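Local coordinates for Lmo0488 protein (PDB 5TED) that binds shikimate through this effector-binding domain and, as a LysR-type transcriptional regulator, probably activates protocatechuate biosynthesis genes in response to it, at residues F9-M13 against V135-T139; G41-S45 against D110-L114; L57-Y62 against R177-S183. All blocks are in the same frame, centred on the assembly; numbering follows the deposited sequence.

Contact 1 (F9-M13 against V135-T139); sequences FIYTM and VEEDT. With SKM ((3R,4S,5R)-3,4,5-trihydroxycyclohex-1-ene-1-carboxylic acid), chain D.
The Y11 side chain lies across E137 at about a right angle: the methylene CG of E137 sits over the centre of the phenol ring, 4.0 Å from its centroid and 13° off the ring normal, a CH-pi contact. Tyrosine suits the place by offering E137 a flat face and E136 a hydroxyl. E137 is the N-cap of helix 138-146, its OE1 accepting from A140 N; the backbone N atoms of E136 and E137 bond to Q40 of the second subunit.

At the ring edge, E136 has CG anti to its backbone N (chi1 178°) and an extended chain, which carries OE1 out to the phenol; Y11 OH donates to E136 OE1 over 2.9 Å. E136 OE2 is hydrogen-bonded to T111 OG1, so each carboxylate oxygen has a partner, which would fix the group's rotation. D138, with two acceptors, suits two neighbouring hydroxyls: OD1 accepts from SKM O12 at 2.5 Å, OD2 from SKM O11 at 2.8 Å. The T12 side chain crosses that of D138 at about a right angle, its methyl CG2 3.3 Å from D138 OD1, while T12 OG1 is hydrogen-bonded to Q77 NE2. SKM O7 donates to E136 O. This is the hydroxyl-binding side of the effector cleft of a LysR-type, periplasmic-binding-protein-like domain.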
ATOM      1  N   PHE A   9       3.665  -7.766   7.793  1.00 17.29           N
ATOM      2  CA  PHE A   9       2.528  -7.130   8.445  1.00 14.00           C
ATOM      3  C   PHE A   9       1.502  -6.609   7.446  1.00 16.13           C
ATOM      4  O   PHE A   9       1.799  -6.351   6.273  1.00 15.37           O
ATOM      5  CB  PHE A   9       2.988  -6.011   9.384  1.00 11.73           C
ATOM      6  CG  PHE A   9       3.865  -4.958   8.749  1.00 12.45           C
ATOM      7  CD1 PHE A   9       3.302  -3.868   8.095  1.00 17.84           C
ATOM      8  CD2 PHE A   9       5.254  -5.020   8.869  1.00 11.33           C
ATOM      9  CE1 PHE A   9       4.102  -2.859   7.559  1.00 18.93           C
ATOM     10  CE2 PHE A   9       6.063  -4.018   8.329  1.00 17.94           C
ATOM     11  CZ  PHE A   9       5.491  -2.941   7.677  1.00 18.24           C
ATOM     12  N   ILE A  10       0.271  -6.461   7.946  1.00 14.81           N
ATOM     13  CA  ILE A  10      -0.817  -5.929   7.138  1.00 10.13           C
ATOM     14  C   ILE A  10      -0.597  -4.436   6.933  1.00 13.98           C
ATOM     15  O   ILE A  10      -0.033  -3.742   7.791  1.00 10.76           O
ATOM     16  CB  ILE A  10      -2.180  -6.212   7.794  1.00 13.29           C
ATOM     17  CG1 ILE A  10      -2.221  -5.626   9.208  1.00 12.88           C
ATOM     18  CG2 ILE A  10      -2.456  -7.700   7.860  1.00 12.11           C
ATOM     19  CD1 ILE A  10      -3.574  -5.869   9.941  1.00 13.32           C
ATOM     20  N   TYR A  11      -1.053  -3.946   5.776  1.00 11.26           N
ATOM     21  CA  TYR A  11      -0.670  -2.630   5.278  1.00 13.20           C
ATOM     22  C   TYR A  11      -0.835  -1.526   6.314  1.00 13.12           C
ATOM     23  O   TYR A  11      -0.003  -0.609   6.399  1.00 15.44           O
ATOM     24  CB  TYR A  11      -1.505  -2.297   4.058  1.00 14.87           C
ATOM     25  CG  TYR A  11      -1.308  -3.219   2.890  1.00 16.22           C
ATOM     26  CD1 TYR A  11      -0.154  -3.160   2.123  1.00 19.61           C
ATOM     27  CD2 TYR A  11      -2.293  -4.136   2.539  1.00 18.09           C
ATOM     28  CE1 TYR A  11       0.020  -3.995   1.020  1.00 20.79           C
ATOM     29  CE2 TYR A  11      -2.132  -4.980   1.437  1.00 25.17           C
ATOM     30  CZ  TYR A  11      -0.967  -4.898   0.689  1.00 22.85           C
ATOM     31  OH  TYR A  11      -0.788  -5.704  -0.411  1.00 19.46           O
ATOM     32  N   THR A  12      -1.961  -1.512   7.028  1.00 12.92           N
ATOM     33  CA  THR A  12      -2.171  -0.325   7.853  1.00  9.71           C
ATOM     34  C   THR A  12      -1.127  -0.207   8.957  1.00 10.02           C
ATOM     35  O   THR A  12      -1.032   0.851   9.578  1.00 13.66           O
ATOM     36  CB  THR A  12      -3.578  -0.268   8.467  1.00 17.22           C
ATOM     37  OG1 THR A  12      -3.802  -1.405   9.305  1.00 12.44           O
ATOM     38  CG2 THR A  12      -4.664  -0.180   7.370  1.00 18.95           C
ATOM     39  N   MET A  13      -0.351  -1.256   9.223  1.00 13.19           N
ATOM     40  CA  MET A  13       0.633  -1.150  10.294  1.00 17.04           C
ATOM     41  C   MET A  13       1.892  -0.386   9.883  1.00 15.08           C
ATOM     42  O   MET A  13       2.697  -0.052  10.758  1.00 15.58           O
ATOM     43  CB  MET A  13       1.005  -2.539  10.807  1.00  9.68           C
ATOM     44  CG  MET A  13      -0.168  -3.316  11.424  1.00 14.73           C
ATOM     45  SD  MET A  13      -0.747  -2.702  13.032  1.00 13.51           S
ATOM     46  CE  MET A  13      -1.986  -1.505  12.549  1.00 11.66           C
ATOM     47  N   VAL A 135     -11.261  -4.024  -3.563  1.00 16.43           N
ATOM     48  CA  VAL A 135      -9.866  -3.592  -3.467  1.00 17.46           C
ATOM     49  C   VAL A 135      -9.249  -4.303  -2.269  1.00 20.72           C
ATOM     50  O   VAL A 135      -9.942  -4.723  -1.337  1.00 17.70           O
ATOM     51  CB  VAL A 135      -9.677  -2.058  -3.311  1.00 24.63           C
ATOM     52  CG1 VAL A 135     -10.691  -1.288  -4.127  1.00 25.21           C
ATOM     53  CG2 VAL A 135      -9.739  -1.646  -1.864  1.00 27.44           C
ATOM     54  N   GLU A 136      -7.923  -4.400  -2.280  1.00 14.14           N
ATOM     55  CA  GLU A 136      -7.202  -5.026  -1.179  1.00 25.90           C
ATOM     56  C   GLU A 136      -6.611  -4.014  -0.207  1.00 25.09           C
ATOM     57  O   GLU A 136      -6.781  -4.150   1.006  1.00 34.12           O
ATOM     58  CB  GLU A 136      -6.092  -5.938  -1.708  1.00 25.33           C
ATOM     59  CG  GLU A 136      -5.291  -6.565  -0.570  1.00 34.44           C
ATOM     60  CD  GLU A 136      -4.297  -7.609  -1.045  1.00 35.40           C
ATOM     61  OE1 GLU A 136      -3.086  -7.295  -1.092  1.00 36.28           O
ATOM     62  OE2 GLU A 136      -4.746  -8.737  -1.396  1.00 33.49           O
ATOM     63  N   GLU A 137      -5.947  -2.991  -0.713  1.00 20.11           N
ATOM     64  CA  GLU A 137      -5.175  -2.084   0.120  1.00 17.35           C
ATOM     65  C   GLU A 137      -5.958  -0.804   0.429  1.00 17.90           C
ATOM     66  O   GLU A 137      -6.822  -0.379  -0.340  1.00 14.62           O
ATOM     67  CB  GLU A 137      -3.843  -1.790  -0.566  1.00 17.55           C
ATOM     68  CG  GLU A 137      -2.943  -0.882   0.195  1.00 16.77           C
ATOM     69  CD  GLU A 137      -3.088   0.541  -0.244  1.00 17.48           C
ATOM     70  OE1 GLU A 137      -3.746   0.762  -1.287  1.00 21.75           O
ATOM     71  OE2 GLU A 137      -2.552   1.425   0.452  1.00 24.19           O
ATOM     72  N   ASP A 138      -5.643  -0.186   1.575  1.00 16.36           N
ATOM     73  CA  ASP A 138      -6.534   0.830   2.137  1.00 16.92           C
ATOM     74  C   ASP A 138      -6.455   2.143   1.385  1.00 14.84           C
ATOM     75  O   ASP A 138      -7.474   2.820   1.228  1.00 16.31           O
ATOM     76  CB  ASP A 138      -6.222   1.042   3.615  1.00 11.79           C
ATOM     77  CG  ASP A 138      -6.137  -0.267   4.362  1.00 15.71           C
ATOM     78  OD1 ASP A 138      -5.092  -0.933   4.235  1.00 11.87           O
ATOM     79  OD2 ASP A 138      -7.125  -0.638   5.027  1.00 11.11           O
ATOM     80  N   THR A 139      -5.267   2.547   0.924  1.00 11.02           N
ATOM     81  CA  THR A 139      -5.233   3.834   0.236  1.00 14.44           C
ATOM     82  C   THR A 139      -5.992   3.761  -1.084  1.00 13.25           C
ATOM     83  O   THR A 139      -6.639   4.742  -1.461  1.00 12.44           O
ATOM     84  CB  THR A 139      -3.795   4.330   0.029  1.00 17.86           C
ATOM     85  OG1 THR A 139      -3.169   3.572  -0.998  1.00 20.48           O
ATOM     86  CG2 THR A 139      -2.996   4.138   1.306  1.00 10.64           C
TER
HETATM   87  O12 SKM D 401      -4.956  -3.386   4.910  1.00 15.27           O
HETATM   88  C8  SKM D 401      -6.187  -3.927   4.438  1.00 15.96           C
HETATM   89  C6  SKM D 401      -6.000  -5.127   3.798  1.00 13.02           C
HETATM   90  O7  SKM D 401      -7.237  -5.669   3.336  1.00 16.36           O
HETATM   91  C5  SKM D 401      -5.337  -6.294   4.762  1.00 12.35           C
HETATM   92  C4  SKM D 401      -6.041  -6.446   6.040  1.00 17.90           C
HETATM   93  C1  SKM D 401      -5.886  -7.710   6.899  1.00 17.30           C
HETATM   94  O2  SKM D 401      -5.461  -8.769   6.354  1.00 19.67           O
HETATM   95  O3  SKM D 401      -6.201  -7.689   8.128  1.00 18.72           O
HETATM   96  C10 SKM D 401      -6.937  -5.232   6.580  1.00 13.27           C
HETATM   97  C9  SKM D 401      -7.240  -4.112   5.743  1.00 16.11           C
HETATM   98  O11 SKM D 401      -7.184  -2.974   6.507  1.00 14.29           O

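Contact 2 (G41-S45 against D110-L114); sequences GATKS and DTSGL. With SKM ((3R,4S,5R)-3,4,5-trihydroxycyclohex-1-ene-1-carboxylic acid), chain D.
T43 places OG1 beside its own backbone N (chi1 -68°), so that hydroxyl and amide converge on one ligand oxygen, SKM O2, while its CB packs on G113 CA. Next to G113, S112 swings OG away from its backbone N (chi1 179°) and reaches the ligand hydroxyl O7. The setting is the carboxylate-binding corner of the effector cleft, where the start of helix 43-51, with A42 at its N-cap position, faces the loop before helix 115-124, as in other domains of the periplasmic-binding-protein fold.

Three donors grip SKM O2. T43 N lies 2.8 Å from it and G113 N also donates to it, so a backbone amide from each segment shares the oxygen, and T43 OG1 adds a very short third bond. The T43 amide at the start of helix 43-51, and the helix dipole, would be expected to stabilise the negative carboxylate. G113 has no side chain, so its CA can come to 3.6 Å from T43 CB. A small, branched threonine provides both the hydroxyl and this close fit.

S112 OG has two tasks: it donates to SKM O7 at 2.8 Å and accepts from L114 N, a capping bond that shapes the turn into the next helix. The backbone joins the segments directly as well, K44 N donating to T111 O over 3.3 Å. The methyl of A42, small enough for such close quarters, lies 3.4 Å from T111 O, and K44 CB and CG also close on that oxygen. T111 OG1, besides its bond to E136, is hydrogen-bonded to S109 OG. Farther out the flexible lysine bends back, and a water accepts from K44 NZ at 3.1 Å while donating to D110 O and S112 O.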
ATOM      1  N   GLY A  41       1.438  -6.870   3.270  1.00 15.86           N
ATOM      2  CA  GLY A  41       0.463  -7.640   2.513  1.00 17.72           C
ATOM      3  C   GLY A  41      -0.827  -7.843   3.286  1.00 19.05           C
ATOM      4  O   GLY A  41      -1.025  -7.274   4.368  1.00 18.31           O
ATOM      5  N   ALA A  42      -1.719  -8.646   2.701  1.00 15.46           N
ATOM      6  CA  ALA A  42      -2.980  -9.026   3.336  1.00 17.56           C
ATOM      7  C   ALA A  42      -2.798 -10.312   4.153  1.00 12.31           C
ATOM      8  O   ALA A  42      -1.893 -11.114   3.900  1.00 15.98           O
ATOM      9  CB  ALA A  42      -4.096  -9.208   2.293  1.00 14.17           C
ATOM     10  N   THR A  43      -3.683 -10.496   5.143  1.00 15.33           N
ATOM     11  CA  THR A  43      -3.562 -11.604   6.090  1.00 18.62           C
ATOM     12  C   THR A  43      -3.480 -12.958   5.391  1.00 23.91           C
ATOM     13  O   THR A  43      -2.713 -13.840   5.803  1.00 20.16           O
ATOM     14  CB  THR A  43      -4.738 -11.597   7.073  1.00 18.52           C
ATOM     15  OG1 THR A  43      -4.665 -10.457   7.930  1.00 16.34           O
ATOM     16  CG2 THR A  43      -4.729 -12.852   7.952  1.00 14.48           C
ATOM     17  N   LYS A  44      -4.289 -13.166   4.357  1.00 25.64           N
ATOM     18  CA  LYS A  44      -4.338 -14.499   3.768  1.00 26.03           C
ATOM     19  C   LYS A  44      -3.028 -14.852   3.056  1.00 24.79           C
ATOM     20  O   LYS A  44      -2.620 -16.016   3.061  1.00 19.22           O
ATOM     21  CB  LYS A  44      -5.550 -14.598   2.841  1.00 37.43           C
ATOM     22  CG  LYS A  44      -6.896 -14.592   3.612  1.00 46.39           C
ATOM     23  CD  LYS A  44      -6.972 -15.729   4.652  1.00 44.01           C
ATOM     24  CE  LYS A  44      -8.338 -15.823   5.356  1.00 48.40           C
ATOM     25  NZ  LYS A  44      -8.562 -14.839   6.474  1.00 48.62           N
ATOM     26  N   SER A  45      -2.313 -13.862   2.510  1.00 22.18           N
ATOM     27  CA  SER A  45      -0.978 -14.136   1.982  1.00 26.88           C
ATOM     28  C   SER A  45       0.062 -14.271   3.096  1.00 27.36           C
ATOM     29  O   SER A  45       0.984 -15.088   2.985  1.00 26.76           O
ATOM     30  CB  SER A  45      -0.577 -13.043   0.989  1.00 35.50           C
ATOM     31  OG  SER A  45       0.286 -12.090   1.575  1.00 41.64           O
ATOM     32  N   ASP A 110     -11.424 -10.868  -0.784  1.00 19.55           N
ATOM     33  CA  ASP A 110     -11.385 -12.063   0.054  1.00 22.24           C
ATOM     34  C   ASP A 110     -10.033 -12.280   0.719  1.00 17.97           C
ATOM     35  O   ASP A 110      -9.958 -13.022   1.701  1.00 24.42           O
ATOM     36  CB  ASP A 110     -11.711 -13.307  -0.774  1.00 26.30           C
ATOM     37  CG  ASP A 110     -13.069 -13.238  -1.428  1.00 40.86           C
ATOM     38  OD1 ASP A 110     -13.944 -12.498  -0.934  1.00 43.73           O
ATOM     39  OD2 ASP A 110     -13.258 -13.917  -2.457  1.00 54.32           O
ATOM     40  N   THR A 111      -8.957 -11.717   0.165  1.00 21.69           N
ATOM     41  CA  THR A 111      -7.644 -11.858   0.785  1.00 26.43           C
ATOM     42  C   THR A 111      -7.538 -11.103   2.109  1.00 22.36           C
ATOM     43  O   THR A 111      -6.604 -11.352   2.879  1.00 21.74           O
ATOM     44  CB  THR A 111      -6.558 -11.370  -0.176  1.00 26.64           C
ATOM     45  OG1 THR A 111      -6.814 -10.004  -0.537  1.00 22.58           O
ATOM     46  CG2 THR A 111      -6.526 -12.222  -1.444  1.00 28.31           C
ATOM     47  N   SER A 112      -8.472 -10.199   2.396  1.00 21.75           N
ATOM     48  CA  SER A 112      -8.373  -9.334   3.569  1.00 17.29           C
ATOM     49  C   SER A 112      -8.752 -10.093   4.834  1.00 17.57           C
ATOM     50  O   SER A 112      -9.862 -10.627   4.936  1.00 19.14           O
ATOM     51  CB  SER A 112      -9.281  -8.116   3.414  1.00 21.22           C
ATOM     52  OG  SER A 112      -9.191  -7.304   4.567  1.00 24.53           O
ATOM     53  N   GLY A 113      -7.846 -10.104   5.814  1.00 17.19           N
ATOM     54  CA  GLY A 113      -8.165 -10.648   7.118  1.00 14.80           C
ATOM     55  C   GLY A 113      -9.239  -9.880   7.865  1.00 13.46           C
ATOM     56  O   GLY A 113      -9.724 -10.372   8.890  1.00 18.91           O
ATOM     57  N   LEU A 114      -9.646  -8.707   7.366  1.00 18.25           N
ATOM     58  CA  LEU A 114     -10.768  -7.979   7.951  1.00 20.35           C
ATOM     59  C   LEU A 114     -12.122  -8.545   7.532  1.00 20.63           C
ATOM     60  O   LEU A 114     -13.132  -8.241   8.174  1.00 19.59           O
ATOM     61  CB  LEU A 114     -10.713  -6.511   7.539  1.00 19.74           C
ATOM     62  CG  LEU A 114     -10.400  -5.458   8.588  1.00 25.49           C
ATOM     63  CD1 LEU A 114     -10.624  -4.088   7.970  1.00 29.66           C
ATOM     64  CD2 LEU A 114     -11.254  -5.651   9.830  1.00 19.64           C
TER
HETATM   65  O12 SKM D 401      -4.956  -3.386   4.910  1.00 15.27           O
HETATM   66  C8  SKM D 401      -6.187  -3.927   4.438  1.00 15.96           C
HETATM   67  C6  SKM D 401      -6.000  -5.127   3.798  1.00 13.02           C
HETATM   68  O7  SKM D 401      -7.237  -5.669   3.336  1.00 16.36           O
HETATM   69  C5  SKM D 401      -5.337  -6.294   4.762  1.00 12.35           C
HETATM   70  C4  SKM D 401      -6.041  -6.446   6.040  1.00 17.90           C
HETATM   71  C1  SKM D 401      -5.886  -7.710   6.899  1.00 17.30           C
HETATM   72  O2  SKM D 401      -5.461  -8.769   6.354  1.00 19.67           O
HETATM   73  O3  SKM D 401      -6.201  -7.689   8.128  1.00 18.72           O
HETATM   74  C10 SKM D 401      -6.937  -5.232   6.580  1.00 13.27           C
HETATM   75  C9  SKM D 401      -7.240  -4.112   5.743  1.00 16.11           C
HETATM   76  O11 SKM D 401      -7.184  -2.974   6.507  1.00 14.29           O
HETATM   77  O   HOH W   1     -10.223 -13.263   4.423  1.00 33.94           O

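Contact 3 (L57-Y62 against R177-S183); sequences LAICSY and RFIYLAS. With SKM ((3R,4S,5R)-3,4,5-trihydroxycyclohex-1-ene-1-carboxylic acid), chain D.
S61 OG and the R177 guanidinium meet in one plane at the ligand carboxylate. R177 NH1 donates to S61 OG at 2.8 Å, and R177 NH2 donates to SKM O3 at 3.1 Å; both acceptors lie at the guanidinium edge. S61 OG in turn donates to SKM O3 over 2.5 Å, so the serine hydroxyl accepts from the arginine and donates to the shikimate. Arginine suits this place because its flat, positive group can serve both partners at once and would balance the ligand's charge. The bend of its chain at chi2 (-65°) turns the guanidinium back toward S61, I179 CG1 packs over one face of it, and Q77 accepts from R177 NE.

Behind this pair, strands 57-60 and 177-184 run antiparallel in the central mixed sheet of the PBP-like domain, so the carboxylate-binding residues sit at or just beyond the end of the paired strands. A58 with A182 and C60 with Y180 are hydrogen-bonded pairs, each with two backbone bonds, and I59 with L181 is the non-hydrogen-bonded pair between them. On the face of I59 and L181, branched side chains fill the core: I59 CG2 is pressed to 3.4 Å from I179 CG2, tighter than usual, and I59 CG1 meets L181 CD2. The opposite face has small residues, A58, C60 and A182, against which helix 43-51 can pack closely. Farther out on that face, the edge of the Y62 ring approaches the face of Y180, centroids 5.8 Å apart and planes at 51°, and Y62 CB rests on Y180 CE1 at 3.5 Å. A water accepts from Y62 N and donates to F178 O.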
ATOM      1  N   LEU A  57       8.148 -13.341  12.215  1.00 14.54           N
ATOM      2  CA  LEU A  57       6.988 -12.891  12.976  1.00 13.43           C
ATOM      3  C   LEU A  57       6.063 -12.154  12.024  1.00 11.88           C
ATOM      4  O   LEU A  57       6.516 -11.579  11.032  1.00 20.78           O
ATOM      5  CB  LEU A  57       7.368 -11.934  14.115  1.00 13.30           C
ATOM      6  CG  LEU A  57       8.380 -12.395  15.173  1.00 17.18           C
ATOM      7  CD1 LEU A  57       8.843 -11.239  16.053  1.00 18.07           C
ATOM      8  CD2 LEU A  57       7.786 -13.511  16.016  1.00 12.88           C
ATOM      9  N   ALA A  58       4.773 -12.123  12.356  1.00 12.36           N
ATOM     10  CA  ALA A  58       3.832 -11.375  11.541  1.00 18.00           C
ATOM     11  C   ALA A  58       2.887 -10.592  12.439  1.00 15.25           C
ATOM     12  O   ALA A  58       2.667 -10.941  13.599  1.00 17.43           O
ATOM     13  CB  ALA A  58       3.034 -12.289  10.608  1.00 17.76           C
ATOM     14  N   ILE A  59       2.357  -9.507  11.891  1.00 15.91           N
ATOM     15  CA  ILE A  59       1.309  -8.722  12.520  1.00 15.11           C
ATOM     16  C   ILE A  59       0.121  -8.729  11.568  1.00 17.70           C
ATOM     17  O   ILE A  59       0.218  -8.191  10.452  1.00 11.47           O
ATOM     18  CB  ILE A  59       1.769  -7.282  12.807  1.00 10.82           C
ATOM     19  CG1 ILE A  59       2.998  -7.292  13.744  1.00 11.43           C
ATOM     20  CG2 ILE A  59       0.590  -6.469  13.376  1.00 14.77           C
ATOM     21  CD1 ILE A  59       3.643  -5.902  13.964  1.00 12.27           C
ATOM     22  N   CYS A  60      -0.991  -9.330  11.994  1.00 13.11           N
ATOM     23  CA  CYS A  60      -2.089  -9.544  11.051  1.00 15.25           C
ATOM     24  C   CYS A  60      -3.388  -9.843  11.805  1.00 15.03           C
ATOM     25  O   CYS A  60      -3.453  -9.767  13.039  1.00 16.58           O
ATOM     26  CB  CYS A  60      -1.740 -10.670  10.064  1.00 15.19           C
ATOM     27  SG  CYS A  60      -1.590 -12.283  10.849  1.00 18.90           S
ATOM     28  N   SER A  61      -4.436 -10.171  11.043  1.00 15.47           N
ATOM     29  CA  SER A  61      -5.732 -10.533  11.601  1.00 17.03           C
ATOM     30  C   SER A  61      -5.706 -11.970  12.107  1.00 19.94           C
ATOM     31  O   SER A  61      -4.950 -12.817  11.616  1.00 16.55           O
ATOM     32  CB  SER A  61      -6.847 -10.402  10.553  1.00 12.78           C
ATOM     33  OG  SER A  61      -6.994  -9.054  10.111  1.00 15.04           O
ATOM     34  N   TYR A  62      -6.548 -12.243  13.094  1.00 23.92           N
ATOM     35  CA  TYR A  62      -6.760 -13.617  13.525  1.00 20.61           C
ATOM     36  C   TYR A  62      -7.398 -14.428  12.402  1.00 27.47           C
ATOM     37  O   TYR A  62      -8.246 -13.926  11.660  1.00 24.53           O
ATOM     38  CB  TYR A  62      -7.651 -13.638  14.766  1.00 21.11           C
ATOM     39  CG  TYR A  62      -7.951 -15.027  15.291  1.00 23.27           C
ATOM     40  CD1 TYR A  62      -6.985 -15.752  15.980  1.00 30.54           C
ATOM     41  CD2 TYR A  62      -9.198 -15.609  15.111  1.00 27.95           C
ATOM     42  CE1 TYR A  62      -7.248 -17.024  16.468  1.00 29.30           C
ATOM     43  CE2 TYR A  62      -9.473 -16.886  15.606  1.00 34.39           C
ATOM     44  CZ  TYR A  62      -8.492 -17.582  16.279  1.00 34.00           C
ATOM     45  OH  TYR A  62      -8.742 -18.842  16.762  1.00 42.97           O
ATOM     46  N   ARG A 177     -12.164  -4.751  16.536  1.00 19.67           N
ATOM     47  CA  ARG A 177     -11.237  -5.196  15.497  1.00 17.13           C
ATOM     48  C   ARG A 177      -9.878  -5.307  16.180  1.00 15.81           C
ATOM     49  O   ARG A 177      -9.248  -4.296  16.473  1.00 13.40           O
ATOM     50  CB  ARG A 177     -11.193  -4.200  14.331  1.00 18.09           C
ATOM     51  CG  ARG A 177     -10.432  -4.659  13.074  1.00 13.24           C
ATOM     52  CD  ARG A 177      -8.916  -4.850  13.334  1.00 17.58           C
ATOM     53  NE  ARG A 177      -8.117  -4.783  12.105  1.00 17.97           N
ATOM     54  CZ  ARG A 177      -7.811  -5.824  11.331  1.00 17.66           C
ATOM     55  NH1 ARG A 177      -8.227  -7.045  11.650  1.00 14.04           N
ATOM     56  NH2 ARG A 177      -7.065  -5.646  10.242  1.00 17.31           N
ATOM     57  N   PHE A 178      -9.442  -6.530  16.464  1.00 19.54           N
ATOM     58  CA  PHE A 178      -8.139  -6.759  17.070  1.00 17.13           C
ATOM     59  C   PHE A 178      -7.124  -7.156  16.006  1.00 21.96           C
ATOM     60  O   PHE A 178      -7.474  -7.751  14.982  1.00 15.10           O
ATOM     61  CB  PHE A 178      -8.204  -7.845  18.139  1.00 19.94           C
ATOM     62  CG  PHE A 178      -8.922  -7.420  19.378  1.00 25.03           C
ATOM     63  CD1 PHE A 178      -8.333  -6.549  20.279  1.00 30.30           C
ATOM     64  CD2 PHE A 178     -10.199  -7.889  19.639  1.00 29.14           C
ATOM     65  CE1 PHE A 178      -9.006  -6.160  21.421  1.00 33.59           C
ATOM     66  CE2 PHE A 178     -10.873  -7.504  20.777  1.00 33.32           C
ATOM     67  CZ  PHE A 178     -10.282  -6.641  21.667  1.00 33.50           C
ATOM     68  N   ILE A 179      -5.864  -6.816  16.272  1.00 17.00           N
ATOM     69  CA  ILE A 179      -4.726  -7.181  15.433  1.00 15.32           C
ATOM     70  C   ILE A 179      -3.722  -7.929  16.302  1.00 16.73           C
ATOM     71  O   ILE A 179      -3.482  -7.548  17.456  1.00 16.24           O
ATOM     72  CB  ILE A 179      -4.091  -5.929  14.793  1.00 13.05           C
ATOM     73  CG1 ILE A 179      -5.047  -5.334  13.748  1.00 11.52           C
ATOM     74  CG2 ILE A 179      -2.709  -6.254  14.192  1.00 17.88           C
ATOM     75  CD1 ILE A 179      -4.610  -4.004  13.219  1.00 18.29           C
ATOM     76  N   TYR A 180      -3.121  -8.978  15.744  1.00 12.92           N
ATOM     77  CA  TYR A 180      -2.366  -9.951  16.519  1.00 14.81           C
ATOM     78  C   TYR A 180      -0.928 -10.044  16.042  1.00 18.39           C
ATOM     79  O   TYR A 180      -0.630  -9.826  14.868  1.00 16.52           O
ATOM     80  CB  TYR A 180      -3.008 -11.340  16.424  1.00 14.96           C
ATOM     81  CG  TYR A 180      -4.386 -11.358  17.003  1.00 16.40           C
ATOM     82  CD1 TYR A 180      -5.475 -10.887  16.270  1.00 17.75           C
ATOM     83  CD2 TYR A 180      -4.611 -11.825  18.291  1.00 18.17           C
ATOM     84  CE1 TYR A 180      -6.756 -10.884  16.798  1.00 18.09           C
ATOM     85  CE2 TYR A 180      -5.897 -11.819  18.835  1.00 20.34           C
ATOM     86  CZ  TYR A 180      -6.956 -11.350  18.080  1.00 20.90           C
ATOM     87  OH  TYR A 180      -8.225 -11.355  18.611  1.00 20.42           O
ATOM     88  N   LEU A 181      -0.037 -10.339  16.982  1.00 14.47           N
ATOM     89  CA  LEU A 181       1.314 -10.757  16.664  1.00 12.07           C
ATOM     90  C   LEU A 181       1.269 -12.268  16.472  1.00 17.74           C
ATOM     91  O   LEU A 181       0.863 -13.003  17.380  1.00 17.10           O
ATOM     92  CB  LEU A 181       2.293 -10.355  17.774  1.00 12.64           C
ATOM     93  CG  LEU A 181       3.799 -10.484  17.508  1.00 19.31           C
ATOM     94  CD1 LEU A 181       4.198 -11.903  17.183  1.00 29.96           C
ATOM     95  CD2 LEU A 181       4.214  -9.567  16.394  1.00 21.85           C
ATOM     96  N   ALA A 182       1.612 -12.723  15.275  1.00 14.95           N
ATOM     97  CA  ALA A 182       1.480 -14.129  14.919  1.00 14.80           C
ATOM     98  C   ALA A 182       2.859 -14.752  14.725  1.00 18.00           C
ATOM     99  O   ALA A 182       3.769 -14.111  14.185  1.00 14.85           O
ATOM    100  CB  ALA A 182       0.622 -14.287  13.655  1.00 18.75           C
ATOM    101  N   SER A 183       3.007 -16.000  15.189  1.00 18.66           N
ATOM    102  CA  SER A 183       4.249 -16.754  15.065  1.00 18.60           C
ATOM    103  C   SER A 183       3.922 -18.243  14.996  1.00 26.67           C
ATOM    104  O   SER A 183       2.819 -18.670  15.353  1.00 24.80           O
ATOM    105  CB  SER A 183       5.199 -16.480  16.235  1.00 20.41           C
ATOM    106  OG  SER A 183       4.614 -16.856  17.473  1.00 23.62           O
TER
HETATM  107  O12 SKM D 401      -4.956  -3.386   4.910  1.00 15.27           O
HETATM  108  C8  SKM D 401      -6.187  -3.927   4.438  1.00 15.96           C
HETATM  109  C6  SKM D 401      -6.000  -5.127   3.798  1.00 13.02           C
HETATM  110  O7  SKM D 401      -7.237  -5.669   3.336  1.00 16.36           O
HETATM  111  C5  SKM D 401      -5.337  -6.294   4.762  1.00 12.35           C
HETATM  112  C4  SKM D 401      -6.041  -6.446   6.040  1.00 17.90           C
HETATM  113  C1  SKM D 401      -5.886  -7.710   6.899  1.00 17.30           C
HETATM  114  O2  SKM D 401      -5.461  -8.769   6.354  1.00 19.67           O
HETATM  115  O3  SKM D 401      -6.201  -7.689   8.128  1.00 18.72           O
HETATM  116  C10 SKM D 401      -6.937  -5.232   6.580  1.00 13.27           C
HETATM  117  C9  SKM D 401      -7.240  -4.112   5.743  1.00 16.11           C
HETATM  118  O11 SKM D 401      -7.184  -2.974   6.507  1.00 14.29           O
HETATM  119  O   HOH W   2      -8.293 -10.161  13.759  1.00 14.55           O

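How the contacts relate
The three contacts surround one shikimate and share its polar groups: contact 1 takes the hydroxyls, contact 2 one carboxylate oxygen and a hydroxyl, contact 3 the other carboxylate oxygen. Contacts 1 and 2 have centres about 9 Å apart and are tied by E136 OE2 to T111 OG1 at 2.6 Å and by F9 O to G41 N at 3.1 Å, both probable hydrogen bonds. Strands 4-10 and 57-60 are neighbours in the sheet, so I10 N probably bonds to I59 O at 3.0 Å, linking contacts 1 and 3, whose centres lie about 13 Å apart. Contacts 2 and 3 have centres about 11 Å apart; T43 OG1 probably bonds to S61 N at 3.1 Å, joining two carboxylate-binding residues.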